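Local coordinates for protein sugar kinase, pfkB family (Thermotoga maritima, PDB 2AJR) that probably transfers phosphate from ATP to a phosphorylated sugar, possibly fructose 1-phosphate, as a kinase of the pfkB family, at residues Phe180-Pro185 and Val200-Leu205; Leu187-Tyr192 and Ser211-Asp216; Ile164-Val169 and Glu193-Pro198. All blocks are in the same frame, centred on the assembly; numbering follows the deposited sequence.

Overall arrangement
All three contacts involve one beta-alpha-beta unit of the ribokinase-like fold: strand 178-182, helix 185-193 and strand 200-201. Interaction 1 pairs the two strands inside the large mixed sheet. Interaction 2 places the loop 211-216, with its turn, against helix 185-193. Interaction 3 sets helix 164-174, which precedes strand 178-182, against the connection at 193-198. Their segments alternate along the chain, so each contact is interleaved with the others. The centre of interaction 1 lies about 10 Å from that of interaction 2 and about 13 Å from that of interaction 3. Leu188, Ile191, Pro198 and Val169 of helix 164-174 pack on Val181. The strand pair is thus tied to two helices and their connecting loops.

Interaction 1: Phe180-Pro185 and Val200-Leu205; sequences FVEQTP and VVKPDL
Val181 pairs with Val200 and Val201 where two parallel strands meet, the first and last elements of a right-handed beta-alpha-beta crossover in the central sheet of the ribokinase-like fold. Val181 makes both bonds to this one neighbour, one through its N and one through its O. Its N reaches Val200 O at 2.8 Å, and its O accepts the N-H of Lys202, just past the strand, at 2.9 Å. Both donors lie nearly in line with the carbonyl they approach. This part is buried and tightly packed. Phe180 and Val200 lie side by side on one face of the sheet, with Phe180 CD2 3.6 Å from Val200 CB. The valine meets the ring obliquely, and helix 271-286 covers the phenylalanine. Val181 and Val201 turn to the other face, against helix 185-193.

Glu182 and Lys202 run alongside each other. A chi1 of -178° brings Glu182 CG close beside Lys202 O (3.1 Å). The charged ends do not meet, as Glu182 OE2 and Lys202 NZ stay 4.7 Å apart. Glu182 OE1 instead makes a salt bridge with Lys53, and Lys202 has a cation-pi contact with Tyr275.

Farther on, the side chains of partly exposed Thr184, Asp204 and Leu205 meet more loosely. Thr184 CG2 is 3.8 Å from Asp204 OD2, and Pro185 CG is 4.1 Å from Leu205 CD2. The backbone stays close here: Asp204 N lies 3.0 Å from Gln183 O, with the N-H pointing almost straight at it (177°) from above the carbonyl plane.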
# COMPACT_ATOMS: atom_id res chain seq x y z
N PHE A 180 13.33 -4.72 28.49
CA PHE A 180 13.87 -3.80 27.46
C PHE A 180 12.72 -2.97 26.89
O PHE A 180 11.69 -3.56 26.52
CB PHE A 180 14.45 -4.57 26.27
CG PHE A 180 15.63 -5.44 26.60
CD1 PHE A 180 15.45 -6.67 27.23
CD2 PHE A 180 16.92 -5.05 26.24
CE1 PHE A 180 16.54 -7.49 27.52
CE2 PHE A 180 18.01 -5.87 26.51
CZ PHE A 180 17.82 -7.09 27.16
N VAL A 181 12.87 -1.65 26.77
CA VAL A 181 11.86 -0.84 26.08
C VAL A 181 12.47 0.04 25.00
O VAL A 181 13.49 0.68 25.23
CB VAL A 181 11.09 0.06 27.07
CG1 VAL A 181 10.21 1.02 26.30
CG2 VAL A 181 10.25 -0.78 28.02
N GLU A 182 11.84 0.07 23.83
CA GLU A 182 12.13 1.07 22.79
C GLU A 182 10.83 1.77 22.38
O GLU A 182 10.03 1.20 21.66
CB GLU A 182 12.84 0.45 21.55
CG GLU A 182 13.19 1.50 20.44
CD GLU A 182 13.81 0.91 19.15
OE1 GLU A 182 13.52 -0.26 18.79
OE2 GLU A 182 14.59 1.64 18.49
N GLN A 183 10.61 3.00 22.83
CA GLN A 183 9.38 3.73 22.50
C GLN A 183 9.64 5.22 22.40
O GLN A 183 10.65 5.70 22.86
CB GLN A 183 8.29 3.46 23.54
CG GLN A 183 7.78 2.03 23.46
CD GLN A 183 6.56 1.74 24.33
OE1 GLN A 183 6.56 2.00 25.53
NE2 GLN A 183 5.52 1.15 23.73
N THR A 184 8.69 5.94 21.81
CA THR A 184 8.80 7.38 21.64
C THR A 184 8.69 8.08 23.01
O THR A 184 8.18 7.51 23.98
CB THR A 184 7.71 7.92 20.67
OG1 THR A 184 6.41 7.72 21.25
CG2 THR A 184 7.79 7.21 19.30
N PRO A 185 9.21 9.32 23.09
CA PRO A 185 9.23 10.06 24.35
C PRO A 185 7.89 10.10 25.07
O PRO A 185 7.82 9.85 26.27
CB PRO A 185 9.64 11.46 23.91
CG PRO A 185 10.50 11.22 22.74
CD PRO A 185 9.85 10.09 22.01
N VAL A 200 16.57 -1.75 30.52
CA VAL A 200 17.25 -1.19 29.36
C VAL A 200 16.26 -0.34 28.56
O VAL A 200 15.22 -0.83 28.14
CB VAL A 200 17.76 -2.30 28.41
CG1 VAL A 200 18.46 -1.67 27.20
CG2 VAL A 200 18.68 -3.27 29.14
N VAL A 201 16.57 0.93 28.38
CA VAL A 201 15.71 1.83 27.62
C VAL A 201 16.48 2.35 26.40
O VAL A 201 17.66 2.69 26.49
CB VAL A 201 15.17 3.01 28.48
CG1 VAL A 201 16.32 3.92 29.03
CG2 VAL A 201 14.17 3.82 27.70
N LYS A 202 15.81 2.36 25.26
CA LYS A 202 16.37 2.93 24.04
C LYS A 202 15.28 3.79 23.41
O LYS A 202 14.43 3.29 22.70
CB LYS A 202 16.87 1.83 23.09
CG LYS A 202 17.28 2.34 21.73
CD LYS A 202 18.40 1.53 21.12
CE LYS A 202 18.52 1.83 19.63
NZ LYS A 202 18.89 3.24 19.39
N PRO A 203 15.27 5.08 23.72
CA PRO A 203 14.19 5.89 23.22
C PRO A 203 14.23 6.02 21.70
O PRO A 203 15.31 6.06 21.11
CB PRO A 203 14.43 7.25 23.86
CG PRO A 203 15.42 7.03 24.91
CD PRO A 203 16.22 5.86 24.52
N ASP A 204 13.05 6.06 21.11
CA ASP A 204 12.89 6.27 19.69
C ASP A 204 12.71 7.76 19.48
O ASP A 204 11.66 8.30 19.79
CB ASP A 204 11.67 5.52 19.18
CG ASP A 204 11.42 5.75 17.71
OD1 ASP A 204 12.29 6.34 17.01
OD2 ASP A 204 10.34 5.32 17.25
N LEU A 205 13.72 8.41 18.93
CA LEU A 205 13.70 9.84 18.81
C LEU A 205 13.36 10.31 17.41
O LEU A 205 13.26 11.51 17.20
CB LEU A 205 15.04 10.40 19.24
CG LEU A 205 15.38 10.16 20.70
CD1 LEU A 205 16.82 10.59 20.97
CD2 LEU A 205 14.40 10.89 21.63

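Interaction 2: Leu187-Tyr192 and Ser211-Asp216; sequences LLERIY and SFLGVD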
# COMPACT_ATOMS: atom_id res chain seq x y z
N LEU A 187 5.28 8.14 25.00
CA LEU A 187 5.00 6.89 25.69
C LEU A 187 6.00 6.63 26.84
O LEU A 187 5.59 6.14 27.89
CB LEU A 187 4.94 5.72 24.69
CG LEU A 187 3.95 5.89 23.52
CD1 LEU A 187 3.83 4.63 22.66
CD2 LEU A 187 2.57 6.30 23.99
N LEU A 188 7.28 6.98 26.68
CA LEU A 188 8.26 6.72 27.74
C LEU A 188 8.03 7.58 28.98
O LEU A 188 8.24 7.14 30.11
CB LEU A 188 9.70 6.95 27.26
CG LEU A 188 10.31 5.89 26.34
CD1 LEU A 188 11.74 6.26 26.00
CD2 LEU A 188 10.23 4.51 27.02
N GLU A 189 7.63 8.82 28.76
CA GLU A 189 7.17 9.73 29.83
C GLU A 189 6.15 9.01 30.74
O GLU A 189 6.16 9.10 31.97
CB GLU A 189 6.49 10.95 29.18
CG GLU A 189 6.86 12.29 29.78
CD GLU A 189 7.89 13.05 28.97
OE1 GLU A 189 7.67 13.26 27.76
OE2 GLU A 189 8.91 13.47 29.57
N ARG A 190 5.27 8.27 30.10
CA ARG A 190 4.17 7.59 30.77
C ARG A 190 4.71 6.41 31.60
O ARG A 190 4.26 6.16 32.72
CB ARG A 190 3.19 7.16 29.69
CG ARG A 190 1.75 7.40 29.91
CD ARG A 190 1.36 8.67 30.65
NE ARG A 190 0.28 8.26 31.56
CZ ARG A 190 -0.97 7.99 31.17
NH1 ARG A 190 -1.34 8.15 29.91
NH2 ARG A 190 -1.86 7.59 32.07
N ILE A 191 5.73 5.74 31.06
CA ILE A 191 6.46 4.67 31.76
C ILE A 191 7.27 5.21 32.95
O ILE A 191 7.24 4.64 34.04
CB ILE A 191 7.42 3.92 30.81
CG1 ILE A 191 6.62 3.04 29.84
CG2 ILE A 191 8.45 3.09 31.59
CD1 ILE A 191 7.44 2.53 28.64
N TYR A 192 8.00 6.29 32.74
CA TYR A 192 8.85 6.84 33.81
C TYR A 192 8.07 7.57 34.91
O TYR A 192 8.66 7.98 35.90
CB TYR A 192 10.02 7.67 33.26
CG TYR A 192 11.11 6.76 32.74
CD1 TYR A 192 11.03 6.22 31.46
CD2 TYR A 192 12.17 6.37 33.54
CE1 TYR A 192 11.99 5.34 30.98
CE2 TYR A 192 13.15 5.48 33.07
CZ TYR A 192 13.04 4.97 31.78
OH TYR A 192 13.97 4.09 31.26
N SER A 211 10.00 18.39 24.10
CA SER A 211 10.94 18.18 25.20
C SER A 211 10.65 16.83 25.87
O SER A 211 9.52 16.35 25.85
CB SER A 211 10.87 19.32 26.23
OG SER A 211 9.77 19.20 27.12
N PHE A 212 11.67 16.23 26.44
CA PHE A 212 11.55 14.91 27.00
C PHE A 212 12.22 14.89 28.37
O PHE A 212 13.39 15.22 28.49
CB PHE A 212 12.17 13.90 26.04
CG PHE A 212 12.10 12.46 26.49
CD1 PHE A 212 11.06 12.01 27.29
CD2 PHE A 212 13.06 11.56 26.07
CE1 PHE A 212 11.02 10.68 27.69
CE2 PHE A 212 13.01 10.22 26.47
CZ PHE A 212 12.00 9.79 27.27
N LEU A 213 11.45 14.54 29.40
CA LEU A 213 11.91 14.58 30.80
C LEU A 213 12.59 15.91 31.17
O LEU A 213 13.59 15.94 31.89
CB LEU A 213 12.87 13.41 31.08
CG LEU A 213 12.35 11.99 30.88
CD1 LEU A 213 13.50 11.03 31.10
CD2 LEU A 213 11.19 11.68 31.81
N GLY A 214 12.04 17.01 30.66
CA GLY A 214 12.56 18.34 30.94
C GLY A 214 13.72 18.78 30.06
O GLY A 214 14.21 19.90 30.23
N VAL A 215 14.16 17.93 29.13
CA VAL A 215 15.31 18.21 28.27
C VAL A 215 14.84 18.53 26.86
O VAL A 215 14.10 17.75 26.26
CB VAL A 215 16.30 16.99 28.17
CG1 VAL A 215 17.54 17.37 27.35
CG2 VAL A 215 16.71 16.50 29.54
N ASP A 216 15.28 19.67 26.36
CA ASP A 216 15.09 20.07 24.97
C ASP A 216 16.36 19.65 24.22
O ASP A 216 17.45 20.17 24.46
CB ASP A 216 14.88 21.59 24.91
CG ASP A 216 14.56 22.09 23.51
OD1 ASP A 216 13.80 21.41 22.79
OD2 ASP A 216 15.06 23.19 23.14
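Ser211 touches Glu189 only lightly, its carbonyl O lying 4.1 Å from Glu189 OE1. Phe212 follows and enters the contact with its ring. A chi1 of -179° stretches the side chain out from its own N and sends the ring toward helix 185-193. There Phe212 CZ meets Leu188 CB at 3.7 Å, and Leu188 CD1 is also close. Glu189 comes to the same ring from the edge. Its OE2 is 3.5 Å from Phe212 CD1, and the carboxylate and ring planes are nearly perpendicular (84°).

Leu213 supplies the polar link. Its backbone N donates to Glu189 OE2 at 2.8 Å; the oxygen accepts through its syn lone pair, on the side of the other oxygen. The Glu189 chain bends at chi2 (101°) to bring the carboxylate round to this N-H. Leu213 CD2 lies 3.7 Å from Glu189 OE2 and more loosely near Tyr192 CB. The Tyr192 hydroxyl is bonded to Ser234. Leu226 and Leu230 of helix 220-233 pack on Phe212 and Leu213, respectively.

Gly214 and Val215 complete the turn, which Phe212 and Val215 close with two mutual backbone bonds. Phe212 to Val215 is a type I' beta turn, held by a glutamate of the crossover helix in this alpha/beta fold.

Interaction 3: Ile164-Val169 and Glu193-Pro198; sequences ICNELV and EGPEFP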
# COMPACT_ATOMS: atom_id res chain seq x y z
N ILE A 164 -0.92 2.06 29.37
CA ILE A 164 -0.75 0.62 29.30
C ILE A 164 0.72 0.20 29.39
O ILE A 164 1.03 -0.76 30.09
CB ILE A 164 -1.40 -0.01 28.03
CG1 ILE A 164 -1.55 -1.52 28.23
CG2 ILE A 164 -0.57 0.31 26.75
CD1 ILE A 164 -2.09 -2.24 27.04
N CYS A 165 1.61 0.92 28.72
CA CYS A 165 3.04 0.60 28.78
C CYS A 165 3.61 0.62 30.18
O CYS A 165 4.51 -0.15 30.51
CB CYS A 165 3.84 1.58 27.94
SG CYS A 165 3.41 1.46 26.21
N ASN A 166 3.11 1.53 30.99
CA ASN A 166 3.50 1.55 32.38
C ASN A 166 3.06 0.24 33.02
O ASN A 166 3.85 -0.41 33.69
CB ASN A 166 2.89 2.76 33.09
CG ASN A 166 3.43 2.95 34.47
OD1 ASN A 166 3.16 2.16 35.37
ND2 ASN A 166 4.21 4.01 34.65
N GLU A 167 1.82 -0.17 32.79
CA GLU A 167 1.31 -1.38 33.44
C GLU A 167 2.14 -2.58 32.99
O GLU A 167 2.44 -3.45 33.80
CB GLU A 167 -0.18 -1.61 33.16
CG GLU A 167 -0.87 -2.59 34.13
N LEU A 168 2.54 -2.60 31.73
CA LEU A 168 3.29 -3.73 31.18
C LEU A 168 4.66 -3.88 31.80
O LEU A 168 5.11 -5.00 32.06
CB LEU A 168 3.44 -3.60 29.66
CG LEU A 168 2.13 -3.77 28.90
CD1 LEU A 168 2.32 -3.45 27.43
CD2 LEU A 168 1.58 -5.17 29.10
N VAL A 169 5.34 -2.76 32.00
CA VAL A 169 6.65 -2.75 32.65
C VAL A 169 6.50 -3.16 34.10
O VAL A 169 7.31 -3.92 34.65
CB VAL A 169 7.30 -1.35 32.58
CG1 VAL A 169 8.51 -1.25 33.51
CG2 VAL A 169 7.68 -1.00 31.13
N GLU A 193 6.75 7.73 34.72
CA GLU A 193 5.84 8.02 35.83
C GLU A 193 5.92 6.87 36.83
O GLU A 193 6.32 7.03 37.96
CB GLU A 193 4.36 8.14 35.38
CG GLU A 193 3.96 9.34 34.49
CD GLU A 193 2.44 9.42 34.21
OE1 GLU A 193 1.65 8.66 34.80
OE2 GLU A 193 2.02 10.26 33.39
N GLY A 194 5.55 5.68 36.38
CA GLY A 194 5.04 4.62 37.27
C GLY A 194 6.13 4.02 38.10
O GLY A 194 7.32 4.22 37.79
N PRO A 195 5.75 3.30 39.16
CA PRO A 195 6.63 2.79 40.20
C PRO A 195 7.77 1.90 39.74
O PRO A 195 8.81 1.86 40.41
CB PRO A 195 5.68 2.01 41.13
CG PRO A 195 4.45 1.80 40.35
CD PRO A 195 4.35 2.96 39.42
N GLU A 196 7.58 1.19 38.64
CA GLU A 196 8.64 0.34 38.11
C GLU A 196 9.19 0.91 36.82
O GLU A 196 8.55 1.72 36.14
CB GLU A 196 8.13 -1.09 37.91
CG GLU A 196 7.80 -1.83 39.23
CD GLU A 196 9.04 -2.27 40.04
OE1 GLU A 196 10.19 -2.03 39.61
OE2 GLU A 196 8.86 -2.87 41.13
N PHE A 197 10.40 0.48 36.49
CA PHE A 197 11.15 1.06 35.39
C PHE A 197 11.81 -0.02 34.52
O PHE A 197 12.14 -1.11 35.00
CB PHE A 197 12.21 2.01 35.95
CG PHE A 197 11.63 3.16 36.73
CD1 PHE A 197 11.12 4.27 36.06
CD2 PHE A 197 11.57 3.13 38.11
CE1 PHE A 197 10.57 5.33 36.76
CE2 PHE A 197 11.02 4.18 38.83
CZ PHE A 197 10.51 5.29 38.15
N PRO A 198 12.01 0.28 33.22
CA PRO A 198 12.74 -0.63 32.35
C PRO A 198 14.18 -0.82 32.79
O PRO A 198 14.79 0.10 33.28
CB PRO A 198 12.70 0.09 31.01
CG PRO A 198 11.54 0.98 31.09
CD PRO A 198 11.52 1.45 32.48
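Asn166 and Val169, three residues apart on helix 164-174, face an irregular connection whose backbone passes alongside, with CA-CA approaches of 6.0 Å from Asn166 to Gly194 and 6.5 Å from Val169 to Pro198. No hydrogen bond joins the two segments. The contact has a polar end and an apolar end.

At the polar end, the Asn166 amide lies against Gly194. With chi1 at -171° the Asn166 side chain swings away from its own N, which carries the amide out from the helix toward the connection. Asn166 OD1 comes to 3.6 Å from Gly194 CA. The amide and the glycine are too close in the model, so the exact placement of the amide against Gly194 is doubtful. Asn166 ND2 probably donates to Arg190 O of helix 185-193. A leucine in place of Asn166 would probably leave Arg190 O without this side-chain donor and take away a polar tie between the two helices. Pro195 CD lies more loosely, 4.3 Å from Asn166 OD1.

At the apolar end, one methyl does the touching. Val169 CG1 rests over the backbone joining Phe197 to Pro198, 3.7 Å from Phe197 C and 3.8 Å from Pro198 N. It also meets Pro198 CD at 4.2 Å and lies 4.0 Å from Glu196 O. Ile191 and Tyr192 pack on Pro198 from helix 185-193. Phe197 points away from helix 164-174 at its CB, and its ring meets that of Tyr192.

Here the helix leading into one parallel strand packs against the loop leading into the next, an arrangement belonging to the successive beta-alpha-beta crossovers of the ribokinase-like fold.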